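PDB 5TQB: assembly chaperone of ribosomal protein L4 (Acl4) from Chaetomium thermophilum, which probably binds newly made ribosomal protein L4 as a dedicated chaperone and escorts it toward ribosome assembly. Local coordinates for residues B[122-127]-B[133-138]; B[155-160]-B[168-173]. All coordinates share one frame; numbering follows the deposited sequence.

Contact 1 of 2, residues B[122-127]-B[133-138]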
# COMPACT_ATOMS: atom_id res chain seq x y z
N ASP B 122 -32.51 -1.46 5.10
CA ASP B 122 -33.85 -1.08 5.52
C ASP B 122 -33.98 0.43 5.45
O ASP B 122 -35.04 0.96 5.10
CB ASP B 122 -34.13 -1.57 6.94
CG ASP B 122 -34.13 -3.09 7.05
OD1 ASP B 122 -34.41 -3.76 6.04
OD2 ASP B 122 -33.86 -3.60 8.16
N SER B 123 -32.90 1.12 5.78
CA SER B 123 -32.85 2.58 5.72
C SER B 123 -32.86 3.06 4.27
O SER B 123 -33.10 4.24 4.00
CB SER B 123 -31.60 3.09 6.42
OG SER B 123 -31.49 4.50 6.31
N LEU B 124 -32.59 2.14 3.34
CA LEU B 124 -32.52 2.47 1.92
C LEU B 124 -33.92 2.59 1.32
O LEU B 124 -34.21 3.53 0.57
CB LEU B 124 -31.73 1.40 1.17
CG LEU B 124 -31.26 1.74 -0.25
CD1 LEU B 124 -30.20 2.83 -0.24
CD2 LEU B 124 -30.74 0.50 -0.95
N GLU B 125 -34.79 1.64 1.66
CA GLU B 125 -36.17 1.66 1.19
C GLU B 125 -36.97 2.72 1.95
O GLU B 125 -37.96 3.26 1.43
CB GLU B 125 -36.81 0.28 1.34
CG GLU B 125 -36.05 -0.84 0.64
CD GLU B 125 -35.95 -0.65 -0.86
OE1 GLU B 125 -36.78 0.09 -1.43
OE2 GLU B 125 -35.04 -1.24 -1.48
N GLN B 126 -36.56 2.99 3.18
CA GLN B 126 -37.02 4.16 3.90
C GLN B 126 -36.44 5.37 3.18
O GLN B 126 -35.33 5.29 2.65
CB GLN B 126 -36.52 4.12 5.35
CG GLN B 126 -37.02 5.26 6.23
CD GLN B 126 -38.36 4.96 6.89
OE1 GLN B 126 -39.10 4.09 6.44
NE2 GLN B 126 -38.66 5.67 7.97
N ARG B 127 -37.18 6.48 3.13
CA ARG B 127 -36.72 7.64 2.38
C ARG B 127 -35.37 8.12 2.90
O ARG B 127 -35.29 8.60 4.03
CB ARG B 127 -37.75 8.77 2.44
CG ARG B 127 -37.99 9.42 1.08
CD ARG B 127 -38.84 10.68 1.20
NE ARG B 127 -39.76 10.61 2.33
CZ ARG B 127 -39.69 11.38 3.42
NH1 ARG B 127 -40.59 11.23 4.39
NH2 ARG B 127 -38.75 12.30 3.56
N GLN B 133 -25.24 7.70 -0.84
CA GLN B 133 -24.47 7.61 0.40
C GLN B 133 -24.66 6.25 1.06
O GLN B 133 -23.70 5.63 1.51
CB GLN B 133 -24.89 8.71 1.38
CG GLN B 133 -24.45 10.11 0.97
CD GLN B 133 -22.96 10.32 1.09
OE1 GLN B 133 -22.25 9.49 1.64
NE2 GLN B 133 -22.48 11.45 0.57
N VAL B 134 -25.91 5.79 1.11
CA VAL B 134 -26.23 4.52 1.75
C VAL B 134 -25.61 3.35 0.99
O VAL B 134 -25.00 2.47 1.59
CB VAL B 134 -27.76 4.31 1.86
CG1 VAL B 134 -28.07 3.00 2.58
CG2 VAL B 134 -28.41 5.47 2.59
N GLU B 135 -25.77 3.35 -0.33
CA GLU B 135 -25.20 2.30 -1.18
C GLU B 135 -23.69 2.24 -1.02
O GLU B 135 -23.09 1.17 -1.04
CB GLU B 135 -25.56 2.52 -2.64
CG GLU B 135 -27.02 2.26 -2.97
CD GLU B 135 -27.33 2.50 -4.44
OE1 GLU B 135 -26.38 2.68 -5.23
OE2 GLU B 135 -28.53 2.50 -4.80
N ALA B 136 -23.07 3.41 -0.87
CA ALA B 136 -21.64 3.50 -0.65
C ALA B 136 -21.28 2.91 0.71
O ALA B 136 -20.31 2.17 0.84
CB ALA B 136 -21.18 4.95 -0.73
N ALA B 137 -22.08 3.25 1.71
CA ALA B 137 -21.88 2.76 3.06
C ALA B 137 -22.09 1.25 3.11
O ALA B 137 -21.33 0.53 3.77
CB ALA B 137 -22.84 3.45 4.03
N ILE B 138 -23.11 0.77 2.40
CA ILE B 138 -23.39 -0.66 2.29
C ILE B 138 -22.21 -1.38 1.63
O ILE B 138 -21.79 -2.44 2.08
CB ILE B 138 -24.67 -0.92 1.47
CG1 ILE B 138 -25.90 -0.48 2.26
CG2 ILE B 138 -24.82 -2.41 1.13
CD1 ILE B 138 -27.16 -0.38 1.42
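Val134 and Ile138, both of which touch Leu124, are tied within their own helix by the shortest sound polar bond here, Ile138 N to Val134 O at 2.7 Å. This turn carries the two side chains on one face, toward the end of helix 100-125. Gln126 N to Asp122 O, at 3.2 Å, belongs to the last turn of that helix, since Gln126 is the first residue to leave helical geometry. The contact itself is apolar and centres on Leu124. With chi1 at -165°, its CG lies opposite the backbone N and the isobutyl group reaches across. Leu124 CD1 touches Val134 CG1 and CB, each at 3.5 Å; the two side chains meet at a slant. Leu124 CD1 also lies 4.2 Å from Glu135 CG, the aliphatic part of that acid. Leu124 CD2 lies 4.4 Å from Ile138 CD1, a looser touch. Ile138 also packs on Leu120 and Met121, continuing the interface up the same helix. Helices 100-125 and 131-156, joined by a short turn and running roughly antiparallel, form a helical hairpin, and this contact lies at its turn end. Its 172 Å² of buried surface comes largely from Leu124 and Val134, and the apolar touches imply closure by van der Waals contact.

Contact 2 of 2, residues B[155-160]-B[168-173]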
# COMPACT_ATOMS: atom_id res chain seq x y z
N VAL B 155 -7.30 -18.64 8.55
CA VAL B 155 -7.07 -19.33 9.81
C VAL B 155 -7.24 -20.84 9.62
O VAL B 155 -6.48 -21.64 10.17
CB VAL B 155 -8.03 -18.85 10.92
CG1 VAL B 155 -7.77 -19.59 12.22
CG2 VAL B 155 -7.88 -17.35 11.15
N TYR B 156 -8.24 -21.22 8.82
CA TYR B 156 -8.52 -22.64 8.60
C TYR B 156 -7.50 -23.30 7.67
O TYR B 156 -7.44 -24.52 7.58
CB TYR B 156 -9.94 -22.84 8.05
CG TYR B 156 -10.98 -22.90 9.15
CD1 TYR B 156 -11.07 -24.01 9.98
CD2 TYR B 156 -11.85 -21.85 9.35
CE1 TYR B 156 -12.01 -24.06 10.99
CE2 TYR B 156 -12.80 -21.90 10.35
CZ TYR B 156 -12.88 -23.00 11.17
OH TYR B 156 -13.83 -23.03 12.16
N MSE B 157 -6.69 -22.48 7.00
CA MSE B 157 -5.63 -23.00 6.14
C MSE B 157 -4.27 -22.84 6.81
O MSE B 157 -3.24 -23.13 6.20
CB MSE B 157 -5.64 -22.29 4.79
CG MSE B 157 -6.92 -22.50 4.00
SE MSE B 157 -6.89 -21.62 2.27
CE MSE B 157 -5.61 -22.79 1.39
N THR B 158 -4.28 -22.37 8.05
CA THR B 158 -3.08 -22.34 8.88
C THR B 158 -3.36 -22.96 10.26
O THR B 158 -3.26 -24.18 10.42
CB THR B 158 -2.51 -20.92 9.03
OG1 THR B 158 -3.53 -20.00 9.46
CG2 THR B 158 -1.92 -20.45 7.69
N ASP B 159 -3.74 -22.13 11.23
CA ASP B 159 -3.92 -22.57 12.62
C ASP B 159 -4.81 -23.81 12.76
O ASP B 159 -4.48 -24.73 13.52
CB ASP B 159 -4.53 -21.44 13.45
CG ASP B 159 -3.70 -20.15 13.43
OD1 ASP B 159 -4.12 -19.18 14.11
OD2 ASP B 159 -2.65 -20.11 12.76
N LEU B 160 -5.93 -23.83 12.04
CA LEU B 160 -6.93 -24.89 12.18
C LEU B 160 -6.97 -25.81 10.96
O LEU B 160 -7.99 -26.44 10.68
CB LEU B 160 -8.31 -24.28 12.43
CG LEU B 160 -8.45 -23.36 13.64
CD1 LEU B 160 -9.86 -22.79 13.72
CD2 LEU B 160 -8.09 -24.08 14.94
N GLN B 168 -14.54 -27.66 3.99
CA GLN B 168 -15.97 -27.38 3.90
C GLN B 168 -16.28 -25.96 4.37
O GLN B 168 -17.01 -25.21 3.70
CB GLN B 168 -16.74 -28.40 4.74
CG GLN B 168 -18.25 -28.33 4.57
CD GLN B 168 -18.98 -29.42 5.35
OE1 GLN B 168 -19.98 -29.15 6.01
NE2 GLN B 168 -18.49 -30.65 5.26
N ARG B 169 -15.72 -25.59 5.51
CA ARG B 169 -15.94 -24.25 6.06
C ARG B 169 -15.38 -23.17 5.15
O ARG B 169 -16.01 -22.13 4.96
CB ARG B 169 -15.32 -24.15 7.46
CG ARG B 169 -16.17 -24.83 8.53
CD ARG B 169 -15.50 -24.79 9.90
NE ARG B 169 -16.41 -25.25 10.95
CZ ARG B 169 -16.06 -25.44 12.22
NH1 ARG B 169 -14.81 -25.22 12.62
NH2 ARG B 169 -16.96 -25.85 13.10
N CYS B 170 -14.20 -23.41 4.57
CA CYS B 170 -13.60 -22.48 3.62
C CYS B 170 -14.50 -22.30 2.40
O CYS B 170 -14.70 -21.17 1.93
CB CYS B 170 -12.22 -22.95 3.17
SG CYS B 170 -10.90 -22.79 4.40
N GLU B 171 -15.02 -23.40 1.87
CA GLU B 171 -15.89 -23.36 0.70
C GLU B 171 -17.14 -22.51 0.96
O GLU B 171 -17.63 -21.84 0.05
CB GLU B 171 -16.29 -24.77 0.27
CG GLU B 171 -15.35 -25.42 -0.73
CD GLU B 171 -15.32 -24.69 -2.07
OE1 GLU B 171 -16.13 -23.75 -2.27
OE2 GLU B 171 -14.49 -25.06 -2.93
N ALA B 172 -17.64 -22.55 2.19
CA ALA B 172 -18.85 -21.81 2.54
C ALA B 172 -18.53 -20.33 2.68
O ALA B 172 -19.34 -19.47 2.33
CB ALA B 172 -19.43 -22.34 3.84
N LEU B 173 -17.33 -20.04 3.17
CA LEU B 173 -16.91 -18.66 3.36
C LEU B 173 -16.71 -17.94 2.02
O LEU B 173 -17.16 -16.81 1.86
CB LEU B 173 -15.63 -18.61 4.19
CG LEU B 173 -15.85 -18.95 5.67
CD1 LEU B 173 -14.56 -19.41 6.33
CD2 LEU B 173 -16.42 -17.74 6.40
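Tyr156 and selenomethionine Met157, where helix 131-156 runs out, meet Arg169 and Cys170 near the start of helix 166-180 in a buried mixed contact of aromatic, thiol and alkyl groups. Tyr156, Met157 and Cys170 are buried and Arg169 is partly exposed; 234 Å² of surface between the segments and 7.1 Å between the CA atoms of Tyr156 and Cys170 measure how closely they pack. Arg169 meets the hydroxyl end of the tyrosine with its extended side chain, and its CB lies over one face of the ring. Arg169 CD comes to 3.4 Å from Tyr156 CZ. Ring and guanidinium planes stand 68° apart, with Tyr156 CE1 in plane at the guanidinium edge, so the two groups do not stack flat. The 2.4 Å separation of Tyr156 OH and Arg169 NH1 is doubtfully short and supports no firm bond assignment. A clear polar partner of Arg169 is Asp165, which forms a salt bridge with NE and probably helps set where the guanidinium sits. At the backbone end of the tyrosine, Cys170 SG is 3.8 Å from Tyr156 CB and 4.0 Å from Met157 CG. Its chi1 of -73° places the sulfur opposite the carbonyl carbon, from where it meets both neighbours. The chain leaving the helix is folded tightly: Val155 O accepts Leu160 N at 2.9 Å and Thr158 N at 3.1 Å, from opposite faces of its carbonyl plane. Within this turn, Asp159 forms a salt bridge with a basic side chain of another protein chain, and an aromatic side chain of that chain packs on Cys170. Successive helices joined by short loops and packed through their side chains at the junction are consistent with the tetratricopeptide-type helical scaffold, and here the junction also borders a binding surface for a second protein.

Helix 131-156 serves both contacts, in series along the chain: near its start it faces helix 100-125 in contact 1, and near its end it faces helix 166-180 in contact 2. Their centres are 32 Å apart and their nearest atoms about 15 Å, so neither touches the other. Contact 1 is the peripheral one, about 27 Å from the chain centre and partly buried, with branched aliphatic side chains and untouched by the other chain of the assembly. Contact 2, about 17 Å from that centre, is buried and chemically more varied, combining a phenol, a thiol, a selenomethionine and a guanidinium, and it lies beside the partner protein.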